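Local coordinates for secreted effector protein sseI (Salmonella enterica subsp. enterica serovar Typhimurium, PDB 4G29) that is a Salmonella virulence factor whose catalytic domain belongs to the cysteine protease superfamily and probably acts through a papain-like catalytic triad, at residues 16-21 / 112-117; 23-26 / 30-33; 51-56 / 81-86; 62-67 / 118-123. One frame throughout, in Å; residues are numbered along the deposited sequence.

Contact 1: 16-21 / 112-117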
loop_
_atom_site.group_PDB
_atom_site.type_symbol
_atom_site.label_atom_id
_atom_site.label_comp_id
_atom_site.label_asym_id
_atom_site.label_seq_id
_atom_site.Cartn_x
_atom_site.Cartn_y
_atom_site.Cartn_z
ATOM N N ILE A 16 13.538 -1.033 12.207
ATOM C CA ILE A 16 12.810 -2.041 13.011
ATOM C C ILE A 16 13.296 -3.381 12.504
ATOM O O ILE A 16 13.925 -3.420 11.461
ATOM C CB ILE A 16 11.245 -1.912 12.867
ATOM C CG1 ILE A 16 10.849 -1.867 11.398
ATOM C CG2 ILE A 16 10.741 -0.669 13.679
ATOM C CD1 ILE A 16 9.362 -2.097 11.132
ATOM N N ASP A 17 12.997 -4.486 13.187
ATOM C CA ASP A 17 13.508 -5.772 12.680
ATOM C C ASP A 17 12.601 -6.321 11.559
ATOM O O ASP A 17 11.937 -7.362 11.702
ATOM C CB ASP A 17 13.740 -6.793 13.777
ATOM C CG ASP A 17 14.730 -7.887 13.348
ATOM O OD1 ASP A 17 14.998 -8.069 12.112
ATOM O OD2 ASP A 17 15.249 -8.567 14.248
ATOM N N ALA A 18 12.590 -5.604 10.434
ATOM C CA ALA A 18 11.722 -5.966 9.326
ATOM C C ALA A 18 12.036 -7.337 8.740
ATOM O O ALA A 18 11.122 -8.083 8.372
ATOM C CB ALA A 18 11.776 -4.906 8.224
ATOM N N ALA A 19 13.318 -7.692 8.665
ATOM C CA ALA A 19 13.685 -8.983 8.087
ATOM C C ALA A 19 13.127 -10.110 8.953
ATOM O O ALA A 19 12.532 -11.069 8.438
ATOM C CB ALA A 19 15.204 -9.110 7.946
ATOM N N ALA A 20 13.238 -9.960 10.269
ATOM C CA ALA A 20 12.685 -10.953 11.195
ATOM C C ALA A 20 11.166 -11.040 11.115
ATOM O O ALA A 20 10.598 -12.139 11.155
ATOM C CB ALA A 20 13.078 -10.673 12.609
ATOM N N TYR A 21 10.513 -9.883 11.047
ATOM C CA TYR A 21 9.074 -9.837 10.900
ATOM C C TYR A 21 8.596 -10.519 9.623
ATOM O O TYR A 21 7.613 -11.258 9.650
ATOM C CB TYR A 21 8.586 -8.378 10.917
ATOM C CG TYR A 21 8.737 -7.672 12.252
ATOM C CD1 TYR A 21 8.683 -8.363 13.489
ATOM C CD2 TYR A 21 8.878 -6.312 12.304
ATOM C CE1 TYR A 21 8.790 -7.685 14.725
ATOM C CE2 TYR A 21 8.970 -5.638 13.526
ATOM C CZ TYR A 21 8.944 -6.338 14.721
ATOM O OH TYR A 21 9.044 -5.660 15.903
ATOM N N PRO A 112 7.982 -8.169 -1.026
ATOM C CA PRO A 112 7.224 -7.556 0.056
ATOM C C PRO A 112 8.006 -6.392 0.701
ATOM O O PRO A 112 9.236 -6.477 0.827
ATOM C CB PRO A 112 7.081 -8.689 1.059
ATOM C CG PRO A 112 8.072 -9.725 0.649
ATOM C CD PRO A 112 8.247 -9.595 -0.783
ATOM N N LEU A 113 7.295 -5.344 1.091
ATOM C CA LEU A 113 7.922 -4.168 1.700
ATOM C C LEU A 113 7.519 -4.087 3.167
ATOM O O LEU A 113 6.375 -4.223 3.499
ATOM C CB LEU A 113 7.425 -2.880 1.019
ATOM C CG LEU A 113 7.585 -2.793 -0.492
ATOM C CD1 LEU A 113 6.910 -1.508 -1.013
ATOM C CD2 LEU A 113 9.053 -2.971 -0.912
ATOM N N ILE A 114 8.504 -3.825 4.024
ATOM C CA ILE A 114 8.241 -3.351 5.396
ATOM C C ILE A 114 9.241 -2.196 5.592
ATOM O O ILE A 114 10.459 -2.416 5.725
ATOM C CB ILE A 114 8.450 -4.450 6.439
ATOM C CG1 ILE A 114 7.585 -5.681 6.152
ATOM C CG2 ILE A 114 8.130 -3.911 7.906
ATOM C CD1 ILE A 114 7.869 -6.865 7.091
ATOM N N LEU A 115 8.722 -0.976 5.591
ATOM C CA LEU A 115 9.516 0.212 5.457
ATOM C C LEU A 115 9.023 1.301 6.364
ATOM O O LEU A 115 7.884 1.279 6.768
ATOM C CB LEU A 115 9.479 0.757 4.033
ATOM C CG LEU A 115 10.137 -0.077 2.912
ATOM C CD1 LEU A 115 9.815 0.492 1.574
ATOM C CD2 LEU A 115 11.675 -0.063 3.146
ATOM N N SER A 116 9.849 2.304 6.662
ATOM C CA SER A 116 9.245 3.496 7.279
ATOM C C SER A 116 8.256 4.140 6.306
ATOM O O SER A 116 8.291 3.876 5.096
ATOM C CB SER A 116 10.286 4.534 7.672
ATOM O OG SER A 116 10.763 5.252 6.529
ATOM N N ALA A 117 7.373 4.997 6.807
ATOM C CA ALA A 117 6.393 5.621 5.919
ATOM C C ALA A 117 7.122 6.437 4.862
ATOM O O ALA A 117 6.716 6.455 3.719
ATOM C CB ALA A 117 5.438 6.506 6.675
#
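I114 is the hub of this contact: its two aliphatic branches receive I16, A18 and Y21, the residues that lead into and begin helix 18-26. The dense part lies between A18 and the beta-branched side chain of I114. CB of A18 sits 3.8 Å from CG2 of I114, and the two CA atoms come within 5.9 Å, a close approach that suits alanine with its single methyl. I16 reaches the same CG2 from another direction, its CD1 3.9 Å away, with the two isoleucines crossing at about a right angle. The other branch of I114 points toward the helix backbone: with CG1 beside the backbone N (chi1 -57°) and an extended chi2, CD1 arrives 3.7 Å from A18 O. Y21 contributes its CB, at 4.2 Å from I114 CD1, a looser touch, while one face of its ring has D17 O above it, offset toward the rim, and its side chain touches F94 of strand 90-95.

Away from the strand the helix start is loose and open to solvent, with D17 and A19 both exposed. D17 points away from the strand and accepts a hydrogen bond from A20 N at OD1 (3.2 Å), the N-cap bond, which comes from above the carboxylate plane. Aspartate suits this place because its acceptor oxygen satisfies an amide that the first turn leaves without a helical partner. An N-capped helix with an apolar inner face, laid against outermost strand 113-116, is thus joined to the edge of the antiparallel sheet of this papain-like fold.

Contact 2: 23-26 / 30-33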
loop_
_atom_site.group_PDB
_atom_site.type_symbol
_atom_site.label_atom_id
_atom_site.label_comp_id
_atom_site.label_asym_id
_atom_site.label_seq_id
_atom_site.Cartn_x
_atom_site.Cartn_y
_atom_site.Cartn_z
ATOM N N GLU A 23 10.140 -12.962 7.992
ATOM C CA GLU A 23 10.285 -14.390 8.221
ATOM C C GLU A 23 9.181 -14.978 9.081
ATOM O O GLU A 23 8.683 -16.099 8.832
ATOM C CB GLU A 23 11.643 -14.649 8.886
ATOM C CG GLU A 23 12.793 -14.491 7.921
ATOM C CD GLU A 23 12.606 -15.326 6.649
ATOM O OE1 GLU A 23 12.241 -16.533 6.764
ATOM O OE2 GLU A 23 12.819 -14.757 5.540
ATOM N N GLU A 24 8.818 -14.243 10.129
ATOM C CA GLU A 24 7.782 -14.692 11.038
ATOM C C GLU A 24 6.418 -14.765 10.325
ATOM O O GLU A 24 5.680 -15.737 10.464
ATOM C CB GLU A 24 7.768 -13.727 12.213
ATOM C CG GLU A 24 7.126 -14.211 13.413
ATOM C CD GLU A 24 7.300 -13.242 14.569
ATOM O OE1 GLU A 24 8.168 -12.297 14.506
ATOM O OE2 GLU A 24 6.529 -13.457 15.535
ATOM N N LEU A 25 6.114 -13.754 9.523
ATOM C CA LEU A 25 4.902 -13.792 8.705
ATOM C C LEU A 25 4.898 -15.019 7.785
ATOM O O LEU A 25 3.865 -15.726 7.608
ATOM C CB LEU A 25 4.762 -12.498 7.907
ATOM C CG LEU A 25 4.324 -11.338 8.765
ATOM C CD1 LEU A 25 4.714 -10.070 8.003
ATOM C CD2 LEU A 25 2.812 -11.415 9.073
ATOM N N LYS A 26 6.052 -15.311 7.206
ATOM C CA LYS A 26 6.160 -16.412 6.289
ATOM C C LYS A 26 6.159 -17.816 6.939
ATOM O O LYS A 26 5.960 -18.823 6.244
ATOM C CB LYS A 26 7.361 -16.244 5.387
ATOM C CG LYS A 26 7.168 -15.145 4.380
ATOM C CD LYS A 26 8.480 -14.688 3.793
ATOM C CE LYS A 26 9.096 -15.672 2.884
ATOM N NZ LYS A 26 10.288 -15.098 2.301
ATOM N N ILE A 30 -0.578 -19.867 5.263
ATOM C CA ILE A 30 -1.543 -19.102 4.472
ATOM C C ILE A 30 -0.905 -17.748 4.026
ATOM O O ILE A 30 -0.982 -17.345 2.819
ATOM C CB ILE A 30 -2.825 -18.903 5.281
ATOM C CG1 ILE A 30 -3.590 -20.236 5.421
ATOM C CG2 ILE A 30 -3.705 -17.839 4.624
ATOM C CD1 ILE A 30 -4.737 -20.232 6.377
ATOM N N ILE A 31 -0.275 -17.055 4.984
ATOM C CA ILE A 31 0.428 -15.788 4.636
ATOM C C ILE A 31 1.600 -16.043 3.670
ATOM O O ILE A 31 1.778 -15.287 2.707
ATOM C CB ILE A 31 0.874 -14.964 5.867
ATOM C CG1 ILE A 31 -0.353 -14.578 6.724
ATOM C CG2 ILE A 31 1.760 -13.756 5.433
ATOM C CD1 ILE A 31 -0.068 -13.863 7.998
ATOM N N ASN A 32 2.372 -17.093 3.902
ATOM C CA ASN A 32 3.431 -17.468 3.004
ATOM C C ASN A 32 2.915 -17.649 1.565
ATOM O O ASN A 32 3.522 -17.140 0.631
ATOM C CB ASN A 32 4.117 -18.757 3.452
ATOM C CG ASN A 32 5.348 -19.017 2.651
ATOM O OD1 ASN A 32 6.193 -18.129 2.486
ATOM N ND2 ASN A 32 5.409 -20.178 2.051
ATOM N N ASN A 33 1.786 -18.324 1.408
ATOM C CA ASN A 33 1.248 -18.555 0.057
ATOM C C ASN A 33 0.771 -17.276 -0.577
ATOM O O ASN A 33 0.939 -17.086 -1.775
ATOM C CB ASN A 33 0.135 -19.546 0.004
ATOM C CG ASN A 33 -0.485 -19.640 -1.426
ATOM O OD1 ASN A 33 0.219 -19.977 -2.407
ATOM N ND2 ASN A 33 -1.758 -19.238 -1.556
#
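Helices 18-26 and 29-36 are consecutive helices joined by a tight turn, and I31 and N32 pack against L25 and K26 across it. Along 30-33, I30 turns away from the first helix, and contact begins with I31. Its beta-branched side chain presents a broad apolar surface to the first helix: CB lies 3.5 Å from L25 O, and CG2 is close to the same oxygen, so the branch point leans on the backbone while CD1 extends to meet L25 CD2 at 3.9 Å. CG1 of I31, set opposite its own carbonyl carbon (chi1 -60°), carries CD1 toward that leucine methyl. L25 is buried and also packs on F52 of helix 42-55.

N32 follows, on a more polar and partly exposed side. The CA atoms of K26 and N32 are 4.4 Å apart, and the compact asparagine fits this close approach, its CB against the backbone. The aliphatic part of K26 runs past the asparagine amide while its ammonium leads away. N32 CB lies 3.3 Å from K26 O, and N32 OD1 lies 3.7 Å from both CB and CG of K26.

Contact 3: 51-56 / 81-86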
loop_
_atom_site.group_PDB
_atom_site.type_symbol
_atom_site.label_atom_id
_atom_site.label_comp_id
_atom_site.label_asym_id
_atom_site.label_seq_id
_atom_site.Cartn_x
_atom_site.Cartn_y
_atom_site.Cartn_z
ATOM N N ASN A 51 -3.285 -7.571 12.844
ATOM C CA ASN A 51 -3.166 -8.395 14.057
ATOM C C ASN A 51 -1.699 -8.632 14.422
ATOM O O ASN A 51 -1.328 -8.584 15.587
ATOM C CB ASN A 51 -3.863 -9.738 13.845
ATOM C CG ASN A 51 -5.376 -9.619 13.779
ATOM O OD1 ASN A 51 -5.954 -8.543 14.041
ATOM N ND2 ASN A 51 -6.037 -10.712 13.411
ATOM N N PHE A 52 -0.902 -8.950 13.412
ATOM C CA PHE A 52 0.525 -9.191 13.581
ATOM C C PHE A 52 1.230 -7.972 14.190
ATOM O O PHE A 52 1.976 -8.076 15.167
ATOM C CB PHE A 52 1.183 -9.585 12.261
ATOM C CG PHE A 52 2.643 -9.876 12.400
ATOM C CD1 PHE A 52 3.077 -11.108 12.843
ATOM C CD2 PHE A 52 3.595 -8.887 12.153
ATOM C CE1 PHE A 52 4.442 -11.349 12.993
ATOM C CE2 PHE A 52 4.947 -9.123 12.344
ATOM C CZ PHE A 52 5.360 -10.351 12.736
HETATM N N MSE A 53 1.018 -6.825 13.571
HETATM C CA MSE A 53 1.634 -5.591 14.021
HETATM C C MSE A 53 1.243 -5.233 15.454
HETATM O O MSE A 53 2.112 -4.846 16.277
HETATM C CB MSE A 53 1.275 -4.460 13.027
HETATM C CG MSE A 53 1.860 -4.661 11.619
HETATM SE SE MSE A 53 1.270 -3.216 10.500
HETATM C CE MSE A 53 2.145 -1.797 11.371
ATOM N N ASN A 54 -0.014 -5.431 15.800
ATOM C CA ASN A 54 -0.521 -5.094 17.103
ATOM C C ASN A 54 0.153 -5.974 18.129
ATOM O O ASN A 54 0.593 -5.518 19.178
ATOM C CB ASN A 54 -2.042 -5.221 17.145
ATOM C CG ASN A 54 -2.580 -5.108 18.524
ATOM O OD1 ASN A 54 -2.645 -4.022 19.088
ATOM N ND2 ASN A 54 -2.977 -6.237 19.091
ATOM N N GLU A 55 0.293 -7.243 17.793
ATOM C CA GLU A 55 0.885 -8.157 18.749
ATOM C C GLU A 55 2.418 -7.901 18.907
ATOM O O GLU A 55 3.013 -8.204 19.917
ATOM C CB GLU A 55 0.529 -9.575 18.356
ATOM C CG GLU A 55 0.643 -10.530 19.536
ATOM C CD GLU A 55 2.010 -11.121 19.632
ATOM O OE1 GLU A 55 2.706 -11.113 18.574
ATOM O OE2 GLU A 55 2.393 -11.573 20.744
ATOM N N LYS A 56 3.030 -7.266 17.924
ATOM C CA LYS A 56 4.408 -6.880 18.000
ATOM C C LYS A 56 4.613 -5.554 18.732
ATOM O O LYS A 56 5.771 -5.151 18.937
ATOM C CB LYS A 56 5.047 -6.864 16.620
ATOM C CG LYS A 56 5.296 -8.220 15.963
ATOM C CD LYS A 56 5.802 -9.269 16.953
ATOM C CE LYS A 56 5.870 -10.642 16.371
ATOM N NZ LYS A 56 6.326 -11.707 17.355
ATOM N N PHE A 81 -3.724 -1.927 -1.059
ATOM C CA PHE A 81 -3.894 -1.748 0.395
ATOM C C PHE A 81 -2.644 -2.098 1.165
ATOM O O PHE A 81 -1.984 -3.115 0.900
ATOM C CB PHE A 81 -5.087 -2.544 0.930
ATOM C CG PHE A 81 -6.384 -2.169 0.265
ATOM C CD1 PHE A 81 -7.113 -1.106 0.721
ATOM C CD2 PHE A 81 -6.847 -2.888 -0.805
ATOM C CE1 PHE A 81 -8.253 -0.738 0.104
ATOM C CE2 PHE A 81 -8.024 -2.492 -1.418
ATOM C CZ PHE A 81 -8.688 -1.435 -0.972
ATOM N N ALA A 82 -2.335 -1.288 2.163
ATOM C CA ALA A 82 -1.219 -1.573 3.035
ATOM C C ALA A 82 -1.672 -1.273 4.481
ATOM O O ALA A 82 -2.738 -0.699 4.675
ATOM C CB ALA A 82 0.030 -0.718 2.662
ATOM N N VAL A 83 -0.824 -1.562 5.441
ATOM C CA VAL A 83 -1.151 -1.286 6.864
ATOM C C VAL A 83 -0.040 -0.433 7.472
ATOM O O VAL A 83 1.141 -0.687 7.230
ATOM C CB VAL A 83 -1.400 -2.598 7.658
ATOM C CG1 VAL A 83 -1.922 -2.316 9.048
ATOM C CG2 VAL A 83 -2.387 -3.553 6.913
ATOM N N VAL A 84 -0.430 0.593 8.220
ATOM C CA VAL A 84 0.496 1.562 8.792
ATOM C C VAL A 84 0.384 1.502 10.312
ATOM O O VAL A 84 -0.720 1.368 10.885
ATOM C CB VAL A 84 0.112 2.996 8.380
ATOM C CG1 VAL A 84 1.239 3.961 8.703
ATOM C CG2 VAL A 84 -0.340 3.059 6.951
ATOM N N GLY A 85 1.518 1.614 10.990
ATOM C CA GLY A 85 1.498 1.646 12.451
ATOM C C GLY A 85 2.674 2.407 13.025
ATOM O O GLY A 85 3.737 2.528 12.400
ATOM N N ASN A 86 2.442 2.928 14.221
ATOM C CA ASN A 86 3.420 3.681 14.963
ATOM C C ASN A 86 4.273 2.765 15.825
ATOM O O ASN A 86 3.764 1.876 16.491
ATOM C CB ASN A 86 2.729 4.676 15.895
ATOM C CG ASN A 86 3.695 5.297 16.927
ATOM O OD1 ASN A 86 3.644 4.998 18.133
ATOM N ND2 ASN A 86 4.583 6.144 16.454
#
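M53, a selenomethionine in this crystal, carries the whole of the helix side, meeting V83, V84 and G85 on strand 78-87. The axes of 51-55 and 81-86 run nearly parallel (13°), 9.6 Å apart at closest approach. Before it in sequence, F52 takes no part in the contact with 81-86 and has K56 CG over one face of its ring, toward the rim. At M53 an unbranched, flexible side chain spans the gap between helix and strand. Its selenium comes 3.6 Å from V83 CG1, the two side chains sliding past each other in opposite directions. The chain then bends at chi3 (65°), which swings CE toward the backbone, 3.5 Å from G85 N and 3.9 Å from V84 C. Glycine suits position 85 because its bare backbone lets CE lie against it. Farther along, K56 N donates a hydrogen bond to F52 O, at 3.1 Å.

The buried selenomethionine also touches I61 of strand 61-69, F94 of strand 90-95 and F58 in the loop that follows the helix. V83 meets V49 one turn earlier in helix 42-55, so the helix lies over the central strands of the sheet.

Contact 4: 62-67 / 118-123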
loop_
_atom_site.group_PDB
_atom_site.type_symbol
_atom_site.label_atom_id
_atom_site.label_comp_id
_atom_site.label_asym_id
_atom_site.label_seq_id
_atom_site.Cartn_x
_atom_site.Cartn_y
_atom_site.Cartn_z
ATOM N N ARG A 62 -3.482 1.902 11.122
ATOM C CA ARG A 62 -4.359 2.423 10.108
ATOM C C ARG A 62 -4.258 1.527 8.879
ATOM O O ARG A 62 -3.210 0.888 8.669
ATOM C CB ARG A 62 -3.956 3.842 9.729
ATOM C CG ARG A 62 -4.282 4.895 10.745
ATOM C CD ARG A 62 -3.136 5.878 10.844
ATOM N NE ARG A 62 -1.991 5.300 11.544
ATOM C CZ ARG A 62 -0.741 5.760 11.515
ATOM N NH1 ARG A 62 -0.399 6.849 10.796
ATOM N NH2 ARG A 62 0.186 5.154 12.234
ATOM N N TYR A 63 -5.308 1.616 8.049
ATOM C CA TYR A 63 -5.463 0.860 6.840
ATOM C C TYR A 63 -5.368 1.849 5.697
ATOM O O TYR A 63 -6.156 2.754 5.618
ATOM C CB TYR A 63 -6.777 0.119 6.867
ATOM C CG TYR A 63 -6.851 -0.853 8.024
ATOM C CD1 TYR A 63 -6.182 -2.085 7.981
ATOM C CD2 TYR A 63 -7.503 -0.505 9.203
ATOM C CE1 TYR A 63 -6.246 -2.973 9.033
ATOM C CE2 TYR A 63 -7.493 -1.368 10.304
ATOM C CZ TYR A 63 -6.906 -2.586 10.206
ATOM O OH TYR A 63 -6.963 -3.379 11.335
ATOM N N ARG A 64 -4.365 1.631 4.851
ATOM C CA ARG A 64 -4.049 2.519 3.779
ATOM C C ARG A 64 -4.657 2.041 2.472
ATOM O O ARG A 64 -4.228 1.018 1.927
ATOM C CB ARG A 64 -2.511 2.693 3.656
ATOM C CG ARG A 64 -2.099 3.744 2.603
ATOM C CD ARG A 64 -0.649 4.207 2.801
ATOM N NE ARG A 64 -0.516 4.984 4.033
ATOM C CZ ARG A 64 0.564 5.664 4.407
ATOM N NH1 ARG A 64 1.666 5.580 3.696
ATOM N NH2 ARG A 64 0.573 6.400 5.515
ATOM N N GLY A 65 -5.639 2.786 1.961
ATOM C CA GLY A 65 -6.271 2.527 0.669
ATOM C C GLY A 65 -5.598 3.370 -0.391
ATOM O O GLY A 65 -5.354 4.575 -0.156
ATOM N N ILE A 66 -5.216 2.752 -1.487
ATOM C CA ILE A 66 -4.431 3.373 -2.529
ATOM C C ILE A 66 -5.078 3.210 -3.926
ATOM O O ILE A 66 -5.654 2.125 -4.265
ATOM C CB ILE A 66 -2.990 2.721 -2.567
ATOM C CG1 ILE A 66 -2.343 2.766 -1.190
ATOM C CG2 ILE A 66 -2.041 3.263 -3.716
ATOM C CD1 ILE A 66 -1.449 1.564 -0.924
ATOM N N PHE A 67 -5.027 4.283 -4.732
ATOM C CA PHE A 67 -5.299 4.136 -6.153
ATOM C C PHE A 67 -4.051 4.454 -6.987
ATOM O O PHE A 67 -3.257 5.352 -6.636
ATOM C CB PHE A 67 -6.413 5.040 -6.649
ATOM C CG PHE A 67 -7.830 4.577 -6.310
ATOM C CD1 PHE A 67 -8.218 3.199 -6.353
ATOM C CD2 PHE A 67 -8.833 5.524 -6.062
ATOM C CE1 PHE A 67 -9.524 2.814 -6.079
ATOM C CE2 PHE A 67 -10.160 5.108 -5.738
ATOM C CZ PHE A 67 -10.479 3.748 -5.804
ATOM N N ASP A 118 8.206 7.125 5.216
ATOM C CA ASP A 118 8.870 7.943 4.231
ATOM C C ASP A 118 9.569 7.059 3.202
ATOM O O ASP A 118 9.628 7.445 2.024
ATOM C CB ASP A 118 9.888 8.883 4.875
ATOM C CG ASP A 118 9.240 10.070 5.590
ATOM O OD1 ASP A 118 8.014 10.285 5.544
ATOM O OD2 ASP A 118 9.985 10.818 6.212
ATOM N N GLU A 119 10.123 5.916 3.641
ATOM C CA GLU A 119 10.806 5.016 2.725
ATOM C C GLU A 119 9.802 4.399 1.784
ATOM O O GLU A 119 10.100 4.199 0.603
ATOM C CB GLU A 119 11.585 3.940 3.469
ATOM C CG GLU A 119 12.778 4.415 4.201
ATOM C CD GLU A 119 13.340 3.416 5.190
ATOM O OE1 GLU A 119 12.619 2.547 5.715
ATOM O OE2 GLU A 119 14.556 3.538 5.482
ATOM N N TRP A 120 8.593 4.111 2.298
ATOM C CA TRP A 120 7.525 3.504 1.504
ATOM C C TRP A 120 7.127 4.466 0.348
ATOM O O TRP A 120 7.059 4.097 -0.831
ATOM C CB TRP A 120 6.353 3.142 2.389
ATOM C CG TRP A 120 5.165 2.483 1.677
ATOM C CD1 TRP A 120 5.002 1.154 1.435
ATOM C CD2 TRP A 120 4.044 3.146 1.093
ATOM N NE1 TRP A 120 3.846 0.931 0.749
ATOM C CE2 TRP A 120 3.218 2.149 0.539
ATOM C CE3 TRP A 120 3.624 4.487 1.009
ATOM C CZ2 TRP A 120 2.061 2.430 -0.069
ATOM C CZ3 TRP A 120 2.446 4.761 0.360
ATOM C CH2 TRP A 120 1.672 3.739 -0.163
ATOM N N VAL A 121 6.952 5.738 0.672
ATOM C CA VAL A 121 6.599 6.708 -0.340
ATOM C C VAL A 121 7.690 6.806 -1.418
ATOM O O VAL A 121 7.409 6.905 -2.612
ATOM C CB VAL A 121 6.378 8.082 0.299
ATOM C CG1 VAL A 121 6.293 9.148 -0.812
ATOM C CG2 VAL A 121 5.146 8.081 1.098
ATOM N N CYS A 122 8.945 6.789 -0.953
ATOM C CA CYS A 122 10.117 6.827 -1.789
ATOM C C CYS A 122 10.141 5.655 -2.728
ATOM O O CYS A 122 10.368 5.833 -3.925
ATOM C CB CYS A 122 11.366 6.870 -0.915
ATOM S SG CYS A 122 11.598 8.563 -0.243
ATOM N N LYS A 123 9.823 4.478 -2.203
ATOM C CA LYS A 123 9.822 3.252 -3.010
ATOM C C LYS A 123 8.796 3.327 -4.167
ATOM O O LYS A 123 9.115 3.005 -5.325
ATOM C CB LYS A 123 9.525 2.027 -2.149
ATOM C CG LYS A 123 9.850 0.698 -2.836
ATOM C CD LYS A 123 11.336 0.433 -2.878
ATOM C CE LYS A 123 11.679 -0.875 -3.538
ATOM N NZ LYS A 123 13.173 -1.122 -3.652
#
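W120 reaches from helix 117-126 across to strand 61-69 and puts the six-membered part of its indole against R64 and I66. The backbones are far apart, 11.8 Å between the CA atoms of R64 and W120, so only long or broad side chains can bridge the space. R64 can be followed outward. Its CB leaves the strand toward the helix, and CG stands opposite the backbone N (chi1 -175°), sending the chain straight across. CD then lies 3.8 Å from W120 CH2, a methylene set against an aromatic carbon. At chi3 the chain bends, and NE turns to D137, its salt-bridge partner on the neighbouring strand 132-138. At the tip, NH1 stands 3.5 Å from both CE3 and CZ3 of the indole. The guanidinium presents its edge, its plane turned 67° from that of the ring.

I66, two residues along on the same strand face, supplies the apolar share: its CD1 meets W120 CZ2 at 3.7 Å, near the plane of the ring, at its edge. The other end of the indole is polar, with NE1 donating to D95, which with C42 and H80 has the geometry of a possible catalytic triad. R64 also makes a cation-pi contact with Y135. The buried arginine is thus paired with a carboxylate and in contact with two aromatic side chains, which probably stabilises its charge, while tryptophan combines an apolar wedge with an N-H for D95.

In the fold
Contacts 1, 3 and 4 all reach the same antiparallel sheet, in which strands 78-87 and 61-69, used by contacts 3 and 4, are neighbours, and strand 113-116 of contact 1 is outermost. Contact 2 lies farther from the chain centre, about 14 Å from contact 1 (centre to centre), with which it shares helix 18-26. Along the chain, contacts 2 and 3 fall between the two segments of contact 1, and contact 4 alternates with contacts 1 and 3. E24 and K56 join contacts 2 and 3 by a salt bridge. Helices 18-26 and 42-55 and helix 117-126 thus pack against one sheet, and contact 4, through W120, lies nearest the possible triad.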